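Local coordinates for protein Sec-alkylsulfatase (Pseudomonas sp., PDB 4AXH) that hydrolyses (R)-secondary-alkyl sulfates with inversion of configuration to give (S)-alcohols, working as a zinc-dependent homodimer of the metallo-beta-lactamase superfamily, at residues L160-Y163 with F164-P168; A383-L386 with M387-L391; F489-P492 with A493-D496; G639-L642 with G643-F646. One frame throughout, in Å; residues are numbered along the deposited sequence.

Contact 1: L160-Y163 with F164-P168; sequences LDLY and FQHRP
Tyr163 O takes two backbone donors where helix 153-164 runs out. Arg167 N lies 2.8 Å from Tyr163 O, while His166 N reaches the same oxygen at 3.2 Å from above the carbonyl plane. Just before this the helix is still regular, with Phe164 N bonded to Leu160 O and Gln165 N to Asp161 O. The side chain of His166 folds back to supply a further bond: ND1 donates to Leu162 O at 3.1 Å with an N-H...O angle of 170°, and that oxygen lies in the imidazole plane. This ring nitrogen thus serves the carbonyl that the backbone of His166, already leaving the helix, does not take.

Packing gathers round the Tyr163 ring. Arg167 CB sits over one face, 3.8 Å from the ring centroid, a CH-pi contact. The ring turns its edge toward the face of Phe164 in an offset edge-to-face pair, centroids 5.3 Å apart and planes at 67°. Phe164 also runs alongside Leu160, with Phe164 CE2 3.7 Å from Leu160 CG. Beyond the segments, Glu139 accepts from Tyr163 OH and pairs with the Arg167 guanidinium, tying the helix end to the chain just past strand 135-138. Tyr163 and Phe164 rest on Leu144 of strand 144-147, and Leu162 and His166 on strands 67-70 and 116-119, which places this helix end against the eight-stranded sheet.

Contact 2: A383-L386 with M387-L391; sequences ALNL and MNKGL
Leu386 O is gripped by Leu391 N at 2.9 Å, with a weaker bond from Lys389 N at 3.2 Å. Gly390, at phi 95°, turns the chain out of helix 362-388, and its N bonds to Met387 O; with the Leu391 bond this makes a Schellman motif, the standard C-terminal cap. The reversal also brings Leu391 CB to 4.1 Å from Leu386 CB, the apolar contact that commonly accompanies such a cap.

Along the helix flank, Lys389 is extended beyond CG and reaches back one turn. Its NZ meets Asn385 OD1 at 2.9 Å, in the carbonyl plane and on a lone pair. Asn385 has CG anti to its backbone N (chi1 -178°), which carries the amide out toward this ammonium group. The ends of both residues also engage the second subunit: NZ forms a salt bridge with Asp650 there, and Asn385 ND2 donates to Ile558 O. Asn388 bonds through its amide to Leu220 O and Ala224 N of that subunit.

Met387 bends at chi3 (-121°) back toward the preceding turn, bringing its CE to 3.6 Å from Leu384 CD1 and 3.8 Å from Ala383 CB. The helix end is buried by the dimer partner, through the residues just named, and by two helices of its own chain: Met387 and Leu384 lean on helix 420-431, while Ala383, Leu386 and Leu391 pack against helix 393-400.

Contact 3: F489-P492 with A493-D496; sequences FADP and ANKD
A type I beta turn from Asp491 to Asn494 links helix 477-490 to helix 495-511 in the helical dimerisation region. Asp491 is the first residue to leave helical backbone angles, and Asn494 stands at the N-cap of the next helix, so the four residues of the turn fill the step from one helix to the next. The turn's closing bond, Asn494 N to Asp491 O, is weak: it is long at 3.3 Å, although its N-H...O angle of 162° is fairly straight.

With CG of Asp491 anti to the backbone N (chi1 174°), its carboxylate swings over the turn and places OD2 2.8 Å from Asn494 N. OD1 comes to 3.4 Å from Ala493 CB, so the methyl group rests beside the carboxylate. The planes of the Asp491 carboxylate and the Asn494 amide are 67° apart.

Asn494 is also the centre of an inverse gamma turn, and its OD1 caps the new helix by a weak bond from Ala497 N. Its side chain packs on Ala461 and Leu465 of helix 461-474, while Pro492 O accepts from Arg498 in the helix that follows. Asp491 OD2, the oxygen on the Asn494 side, also lies 3.3 Å from Asn494 CB.

Contact 4: G639-L642 with G643-F646; sequences GKKL and GEFF
Glu644 OE1 receives Lys640 NZ at 2.8 Å, a salt bridge spanning one helical turn. Both chains start with CG anti to the backbone N, yet they differ beyond it. Glu644 is extended and carries its carboxylate back along the helix, whereas Lys640 curls at chi3 and chi4 so that its ammonium group comes down onto OE1 from above the carboxylate plane, 49° out of it. Lys641 approaches differently. Its chain bends at chi2 (-96°) and then runs beside Glu644, pointing the same way; CD lies 3.4 Å from Glu644 OE1, while Lys641 NZ is 3.8 Å from that oxygen, a long salt bridge. The three residues form a charged network in which one oxygen meets two lysines. The second carboxylate oxygen accepts from His568 ND1, so both ends of the carboxylate are engaged and its rotation is probably restricted.

Leu642 and Phe646 form the closer apolar pair and lie side by side. Phe646 CG is placed beside its backbone N and anti to the carbonyl carbon (chi1 -79°), which sets the ring alongside the Leu642 side chain. Leu642 CD1 meets Phe646 CE1, and Leu642 O lies at the ring edge, in its plane. The same oxygen accepts from Phe646 N at 3.0 Å. Phe645 N likewise bonds to Lys641 O at 3.0 Å, keeping the turn helical.

This short helix 640-646 lies against the C-terminal sheet: Leu642 packs on strands 570-576 and 605-609 and, with Phe646, on Leu624 of helix 624-630. Phe645 touches Leu572, and Lys641 touches Val605.

All four contacts are local, each lying along a helix or at its end, but their settings differ. Contact 2 is buried by both subunits, and its polar groups largely serve the dimer interface. Contact 3 is a surface turn between two helices, closed by a weak backbone bond, with little apolar packing. Contacts 1 and 4 are partly buried and share a plan, a helix laid on a sheet, though contact 1 relies on aromatic packing and a histidine-to-carbonyl bond, while contact 4 adds a lysine-glutamate network to its apolar face. Contacts 1 and 2 sit on opposite sides of the chain's centre, their own centres about 53 Å apart; contacts 2 and 3 are the nearest pair, about 39 Å.

Contact 1: L160-Y163 with F164-P168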
loop_
_atom_site.group_PDB
_atom_site.type_symbol
_atom_site.label_atom_id
_atom_site.label_comp_id
_atom_site.label_asym_id
_atom_site.label_seq_id
_atom_site.Cartn_x
_atom_site.Cartn_y
_atom_site.Cartn_z
ATOM N N LEU A 160 -15.320 16.690 30.563
ATOM C CA LEU A 160 -16.082 17.919 30.735
ATOM C C LEU A 160 -16.561 18.097 32.202
ATOM O O LEU A 160 -16.590 19.225 32.692
ATOM C CB LEU A 160 -17.259 17.861 29.778
ATOM C CG LEU A 160 -17.597 19.122 29.038
ATOM C CD1 LEU A 160 -16.681 19.345 27.872
ATOM C CD2 LEU A 160 -19.032 19.060 28.546
ATOM N N ASP A 161 -16.884 16.998 32.909
ATOM C CA ASP A 161 -17.308 17.042 34.314
ATOM C C ASP A 161 -16.176 17.537 35.219
ATOM O O ASP A 161 -16.413 18.403 36.093
ATOM C CB ASP A 161 -17.813 15.662 34.804
ATOM C CG ASP A 161 -19.273 15.330 34.504
ATOM O OD1 ASP A 161 -20.045 16.268 34.174
ATOM O OD2 ASP A 161 -19.668 14.146 34.688
ATOM N N LEU A 162 -14.947 16.969 35.007
ATOM C CA LEU A 162 -13.708 17.269 35.720
ATOM C C LEU A 162 -13.317 18.708 35.465
ATOM O O LEU A 162 -12.921 19.386 36.407
ATOM C CB LEU A 162 -12.595 16.295 35.302
ATOM C CG LEU A 162 -11.170 16.516 35.838
ATOM C CD1 LEU A 162 -11.108 16.396 37.342
ATOM C CD2 LEU A 162 -10.206 15.533 35.183
ATOM N N TYR A 163 -13.500 19.192 34.230
ATOM C CA TYR A 163 -13.240 20.579 33.862
ATOM C C TYR A 163 -14.189 21.528 34.593
ATOM O O TYR A 163 -13.742 22.564 35.117
ATOM C CB TYR A 163 -13.377 20.786 32.349
ATOM C CG TYR A 163 -13.301 22.235 31.921
ATOM C CD1 TYR A 163 -12.070 22.867 31.729
ATOM C CD2 TYR A 163 -14.459 22.976 31.687
ATOM C CE1 TYR A 163 -11.996 24.205 31.325
ATOM C CE2 TYR A 163 -14.397 24.319 31.298
ATOM C CZ TYR A 163 -13.162 24.928 31.117
ATOM O OH TYR A 163 -13.089 26.243 30.731
ATOM N N PHE A 164 -15.497 21.211 34.605
ATOM C CA PHE A 164 -16.470 22.086 35.269
ATOM C C PHE A 164 -16.313 22.122 36.784
ATOM O O PHE A 164 -16.670 23.121 37.403
ATOM C CB PHE A 164 -17.914 21.798 34.809
ATOM C CG PHE A 164 -18.172 22.172 33.368
ATOM C CD1 PHE A 164 -17.718 23.391 32.853
ATOM C CD2 PHE A 164 -18.912 21.331 32.536
ATOM C CE1 PHE A 164 -17.965 23.742 31.530
ATOM C CE2 PHE A 164 -19.140 21.670 31.201
ATOM C CZ PHE A 164 -18.666 22.875 30.705
ATOM N N GLN A 165 -15.712 21.066 37.377
ATOM C CA GLN A 165 -15.452 21.014 38.815
ATOM C C GLN A 165 -14.379 22.038 39.268
ATOM O O GLN A 165 -14.261 22.288 40.477
ATOM C CB GLN A 165 -15.056 19.606 39.235
ATOM C CG GLN A 165 -16.236 18.767 39.676
ATOM C CD GLN A 165 -15.995 17.291 39.499
ATOM O OE1 GLN A 165 -16.755 16.601 38.812
ATOM N NE2 GLN A 165 -14.942 16.767 40.124
ATOM N N HIS A 166 -13.625 22.642 38.306
ATOM C CA HIS A 166 -12.530 23.572 38.584
ATOM C C HIS A 166 -12.607 24.844 37.801
ATOM O O HIS A 166 -11.912 25.813 38.124
ATOM C CB HIS A 166 -11.176 22.891 38.345
ATOM C CG HIS A 166 -10.972 21.702 39.227
ATOM N ND1 HIS A 166 -11.440 20.444 38.861
ATOM C CD2 HIS A 166 -10.459 21.633 40.479
ATOM C CE1 HIS A 166 -11.185 19.650 39.891
ATOM N NE2 HIS A 166 -10.586 20.314 40.885
ATOM N N ARG A 167 -13.448 24.862 36.765
ATOM C CA ARG A 167 -13.614 26.040 35.920
ATOM C C ARG A 167 -15.086 26.481 35.816
ATOM O O ARG A 167 -15.974 25.711 36.211
ATOM C CB ARG A 167 -12.952 25.823 34.549
ATOM C CG ARG A 167 -11.419 25.724 34.620
ATOM C CD ARG A 167 -10.736 26.966 35.167
ATOM N NE ARG A 167 -10.825 28.067 34.210
ATOM C CZ ARG A 167 -10.877 29.347 34.557
ATOM N NH1 ARG A 167 -10.842 29.695 35.834
ATOM N NH2 ARG A 167 -10.971 30.287 33.626
ATOM N N PRO A 168 -15.384 27.729 35.375
ATOM C CA PRO A 168 -16.791 28.154 35.344
ATOM C C PRO A 168 -17.607 27.430 34.281
ATOM O O PRO A 168 -17.144 27.220 33.160
ATOM C CB PRO A 168 -16.711 29.664 35.073
ATOM C CG PRO A 168 -15.430 29.842 34.332
ATOM C CD PRO A 168 -14.487 28.818 34.922
#

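Contact 2: A383-L386 with M387-L391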
loop_
_atom_site.group_PDB
_atom_site.type_symbol
_atom_site.label_atom_id
_atom_site.label_comp_id
_atom_site.label_asym_id
_atom_site.label_seq_id
_atom_site.Cartn_x
_atom_site.Cartn_y
_atom_site.Cartn_z
ATOM N N ALA A 383 14.771 3.752 3.461
ATOM C CA ALA A 383 14.189 2.552 2.905
ATOM C C ALA A 383 14.355 2.567 1.383
ATOM O O ALA A 383 14.932 1.613 0.849
ATOM C CB ALA A 383 12.714 2.429 3.311
ATOM N N LEU A 384 13.942 3.675 0.704
ATOM C CA LEU A 384 14.070 3.841 -0.752
ATOM C C LEU A 384 15.540 3.710 -1.188
ATOM O O LEU A 384 15.838 3.105 -2.220
ATOM C CB LEU A 384 13.525 5.209 -1.160
ATOM C CG LEU A 384 12.266 5.304 -2.056
ATOM C CD1 LEU A 384 11.548 3.969 -2.217
ATOM C CD2 LEU A 384 11.330 6.412 -1.573
ATOM N N ASN A 385 16.465 4.220 -0.357
ATOM C CA ASN A 385 17.907 4.104 -0.586
ATOM C C ASN A 385 18.298 2.618 -0.606
ATOM O O ASN A 385 18.805 2.138 -1.616
ATOM C CB ASN A 385 18.697 4.882 0.482
ATOM C CG ASN A 385 20.193 4.859 0.279
ATOM O OD1 ASN A 385 20.903 3.988 0.801
ATOM N ND2 ASN A 385 20.705 5.809 -0.488
ATOM N N LEU A 386 18.014 1.892 0.485
ATOM C CA LEU A 386 18.343 0.478 0.634
ATOM C C LEU A 386 17.612 -0.438 -0.369
ATOM O O LEU A 386 18.199 -1.437 -0.788
ATOM C CB LEU A 386 18.164 0.019 2.079
ATOM C CG LEU A 386 19.101 0.636 3.120
ATOM C CD1 LEU A 386 18.723 0.167 4.540
ATOM C CD2 LEU A 386 20.575 0.243 2.879
ATOM N N MET A 387 16.373 -0.078 -0.795
ATOM C CA MET A 387 15.598 -0.812 -1.803
ATOM C C MET A 387 16.389 -0.775 -3.139
ATOM O O MET A 387 16.623 -1.817 -3.757
ATOM C CB MET A 387 14.205 -0.166 -2.001
ATOM C CG MET A 387 13.163 -0.539 -0.952
ATOM S SD MET A 387 11.522 0.187 -1.353
ATOM C CE MET A 387 11.243 1.149 0.079
ATOM N N ASN A 388 16.855 0.430 -3.533
ATOM C CA ASN A 388 17.637 0.697 -4.750
ATOM C C ASN A 388 19.015 0.040 -4.754
ATOM O O ASN A 388 19.622 -0.111 -5.822
ATOM C CB ASN A 388 17.724 2.182 -4.997
ATOM C CG ASN A 388 16.449 2.765 -5.532
ATOM O OD1 ASN A 388 16.014 2.434 -6.633
ATOM N ND2 ASN A 388 15.860 3.700 -4.801
ATOM N N LYS A 389 19.488 -0.384 -3.568
ATOM C CA LYS A 389 20.751 -1.107 -3.378
ATOM C C LYS A 389 20.486 -2.621 -3.429
ATOM O O LYS A 389 21.417 -3.427 -3.347
ATOM C CB LYS A 389 21.414 -0.717 -2.040
ATOM C CG LYS A 389 22.169 0.611 -2.078
ATOM C CD LYS A 389 22.788 0.932 -0.727
ATOM C CE LYS A 389 23.394 2.308 -0.691
ATOM N NZ LYS A 389 23.506 2.825 0.691
ATOM N N GLY A 390 19.206 -2.988 -3.532
ATOM C CA GLY A 390 18.775 -4.371 -3.634
ATOM C C GLY A 390 18.378 -5.068 -2.368
ATOM O O GLY A 390 18.211 -6.294 -2.373
ATOM N N LEU A 391 18.234 -4.316 -1.275
ATOM C CA LEU A 391 17.803 -4.894 0.007
ATOM C C LEU A 391 16.300 -5.190 -0.004
ATOM O O LEU A 391 15.526 -4.465 -0.640
ATOM C CB LEU A 391 18.180 -3.991 1.204
ATOM C CG LEU A 391 19.544 -4.268 1.870
ATOM C CD1 LEU A 391 20.664 -3.525 1.170
ATOM C CD2 LEU A 391 19.517 -3.856 3.295
#

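Contact 3: F489-P492 with A493-D496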
loop_
_atom_site.group_PDB
_atom_site.type_symbol
_atom_site.label_atom_id
_atom_site.label_comp_id
_atom_site.label_asym_id
_atom_site.label_seq_id
_atom_site.Cartn_x
_atom_site.Cartn_y
_atom_site.Cartn_z
ATOM N N PHE A 489 0.803 -24.818 14.302
ATOM C CA PHE A 489 -0.030 -24.885 13.098
ATOM C C PHE A 489 -0.136 -26.298 12.502
ATOM O O PHE A 489 -1.190 -26.649 11.973
ATOM C CB PHE A 489 0.383 -23.829 12.070
ATOM C CG PHE A 489 -0.273 -22.498 12.338
ATOM C CD1 PHE A 489 0.180 -21.674 13.362
ATOM C CD2 PHE A 489 -1.369 -22.083 11.591
ATOM C CE1 PHE A 489 -0.453 -20.456 13.633
ATOM C CE2 PHE A 489 -1.983 -20.853 11.843
ATOM C CZ PHE A 489 -1.526 -20.052 12.868
ATOM N N ALA A 490 0.931 -27.113 12.626
ATOM C CA ALA A 490 0.961 -28.496 12.156
ATOM C C ALA A 490 0.025 -29.355 13.013
ATOM O O ALA A 490 -0.630 -30.258 12.492
ATOM C CB ALA A 490 2.381 -29.043 12.231
ATOM N N ASP A 491 -0.046 -29.049 14.323
ATOM C CA ASP A 491 -0.863 -29.740 15.314
ATOM C C ASP A 491 -1.133 -28.806 16.497
ATOM O O ASP A 491 -0.293 -28.724 17.399
ATOM C CB ASP A 491 -0.164 -31.037 15.773
ATOM C CG ASP A 491 -0.854 -31.762 16.914
ATOM O OD1 ASP A 491 -1.878 -32.436 16.657
ATOM O OD2 ASP A 491 -0.368 -31.661 18.061
ATOM N N PRO A 492 -2.294 -28.101 16.538
ATOM C CA PRO A 492 -2.566 -27.208 17.685
ATOM C C PRO A 492 -2.894 -27.960 18.973
ATOM O O PRO A 492 -3.107 -27.337 20.020
ATOM C CB PRO A 492 -3.724 -26.329 17.201
ATOM C CG PRO A 492 -3.921 -26.669 15.746
ATOM C CD PRO A 492 -3.392 -28.050 15.560
ATOM N N ALA A 493 -2.911 -29.307 18.892
ATOM C CA ALA A 493 -3.167 -30.219 20.006
ATOM C C ALA A 493 -1.945 -30.363 20.932
ATOM O O ALA A 493 -2.125 -30.645 22.129
ATOM C CB ALA A 493 -3.575 -31.580 19.475
ATOM N N ASN A 494 -0.706 -30.174 20.382
ATOM C CA ASN A 494 0.543 -30.297 21.138
ATOM C C ASN A 494 0.626 -29.210 22.201
ATOM O O ASN A 494 1.141 -28.124 21.940
ATOM C CB ASN A 494 1.738 -30.277 20.200
ATOM C CG ASN A 494 2.991 -30.865 20.786
ATOM O OD1 ASN A 494 3.260 -30.770 21.995
ATOM N ND2 ASN A 494 3.801 -31.475 19.924
ATOM N N LYS A 495 0.071 -29.501 23.399
ATOM C CA LYS A 495 -0.022 -28.576 24.532
ATOM C C LYS A 495 1.329 -28.119 25.083
ATOM O O LYS A 495 1.422 -27.038 25.675
ATOM C CB LYS A 495 -0.964 -29.120 25.619
ATOM C CG LYS A 495 -2.423 -29.107 25.152
ATOM C CD LYS A 495 -3.447 -29.540 26.175
ATOM C CE LYS A 495 -4.778 -28.863 25.931
ATOM N NZ LYS A 495 -4.848 -27.514 26.572
ATOM N N ASP A 496 2.377 -28.930 24.844
ATOM C CA ASP A 496 3.766 -28.646 25.218
ATOM C C ASP A 496 4.328 -27.568 24.265
ATOM O O ASP A 496 4.933 -26.615 24.745
ATOM C CB ASP A 496 4.632 -29.932 25.179
ATOM C CG ASP A 496 4.038 -31.132 25.903
ATOM O OD1 ASP A 496 3.826 -31.039 27.136
ATOM O OD2 ASP A 496 3.804 -32.172 25.239
#

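Contact 4: G639-L642 with G643-F646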
loop_
_atom_site.group_PDB
_atom_site.type_symbol
_atom_site.label_atom_id
_atom_site.label_comp_id
_atom_site.label_asym_id
_atom_site.label_seq_id
_atom_site.Cartn_x
_atom_site.Cartn_y
_atom_site.Cartn_z
ATOM N N GLY A 639 -40.572 -10.595 -6.999
ATOM C CA GLY A 639 -40.399 -10.414 -5.556
ATOM C C GLY A 639 -39.641 -11.519 -4.842
ATOM O O GLY A 639 -39.006 -11.276 -3.810
ATOM N N LYS A 640 -39.689 -12.739 -5.406
ATOM C CA LYS A 640 -39.015 -13.938 -4.900
ATOM C C LYS A 640 -37.474 -13.745 -4.837
ATOM O O LYS A 640 -36.822 -14.279 -3.933
ATOM C CB LYS A 640 -39.411 -15.143 -5.797
ATOM C CG LYS A 640 -38.576 -16.435 -5.669
ATOM C CD LYS A 640 -38.701 -17.351 -6.902
ATOM C CE LYS A 640 -37.611 -17.144 -7.937
ATOM N NZ LYS A 640 -36.311 -17.757 -7.536
ATOM N N LYS A 641 -36.915 -12.966 -5.790
ATOM C CA LYS A 641 -35.474 -12.724 -5.933
ATOM C C LYS A 641 -34.811 -11.955 -4.787
ATOM O O LYS A 641 -33.602 -12.076 -4.620
ATOM C CB LYS A 641 -35.125 -12.104 -7.302
ATOM C CG LYS A 641 -35.581 -12.891 -8.530
ATOM C CD LYS A 641 -34.490 -13.788 -9.093
ATOM C CE LYS A 641 -34.989 -14.654 -10.218
ATOM N NZ LYS A 641 -33.970 -15.653 -10.627
ATOM N N LEU A 642 -35.576 -11.190 -3.991
ATOM C CA LEU A 642 -34.995 -10.453 -2.873
ATOM C C LEU A 642 -34.600 -11.400 -1.761
ATOM O O LEU A 642 -33.443 -11.385 -1.339
ATOM C CB LEU A 642 -35.905 -9.330 -2.348
ATOM C CG LEU A 642 -35.243 -8.345 -1.379
ATOM C CD1 LEU A 642 -34.053 -7.651 -2.026
ATOM C CD2 LEU A 642 -36.228 -7.295 -0.916
ATOM N N GLY A 643 -35.547 -12.239 -1.338
ATOM C CA GLY A 643 -35.330 -13.238 -0.297
ATOM C C GLY A 643 -34.231 -14.211 -0.673
ATOM O O GLY A 643 -33.450 -14.637 0.190
ATOM N N GLU A 644 -34.169 -14.540 -1.986
ATOM C CA GLU A 644 -33.178 -15.398 -2.633
ATOM C C GLU A 644 -31.802 -14.746 -2.449
ATOM O O GLU A 644 -30.874 -15.394 -1.950
ATOM C CB GLU A 644 -33.519 -15.538 -4.142
ATOM C CG GLU A 644 -32.614 -16.476 -4.934
ATOM C CD GLU A 644 -32.929 -16.658 -6.414
ATOM O OE1 GLU A 644 -34.026 -16.248 -6.860
ATOM O OE2 GLU A 644 -32.075 -17.236 -7.126
ATOM N N PHE A 645 -31.698 -13.449 -2.811
ATOM C CA PHE A 645 -30.473 -12.672 -2.696
ATOM C C PHE A 645 -29.942 -12.652 -1.260
ATOM O O PHE A 645 -28.773 -12.965 -1.055
ATOM C CB PHE A 645 -30.662 -11.255 -3.276
ATOM C CG PHE A 645 -29.589 -10.267 -2.904
ATOM C CD1 PHE A 645 -28.259 -10.491 -3.253
ATOM C CD2 PHE A 645 -29.905 -9.106 -2.209
ATOM C CE1 PHE A 645 -27.263 -9.586 -2.890
ATOM C CE2 PHE A 645 -28.909 -8.198 -1.846
ATOM C CZ PHE A 645 -27.595 -8.445 -2.189
ATOM N N PHE A 646 -30.810 -12.360 -0.280
ATOM C CA PHE A 646 -30.478 -12.316 1.141
ATOM C C PHE A 646 -30.062 -13.665 1.737
ATOM O O PHE A 646 -29.375 -13.699 2.766
ATOM C CB PHE A 646 -31.630 -11.677 1.936
ATOM C CG PHE A 646 -31.633 -10.174 1.840
ATOM C CD1 PHE A 646 -32.074 -9.534 0.688
ATOM C CD2 PHE A 646 -31.124 -9.399 2.869
ATOM C CE1 PHE A 646 -32.031 -8.141 0.581
ATOM C CE2 PHE A 646 -31.093 -8.005 2.766
ATOM C CZ PHE A 646 -31.546 -7.385 1.619
#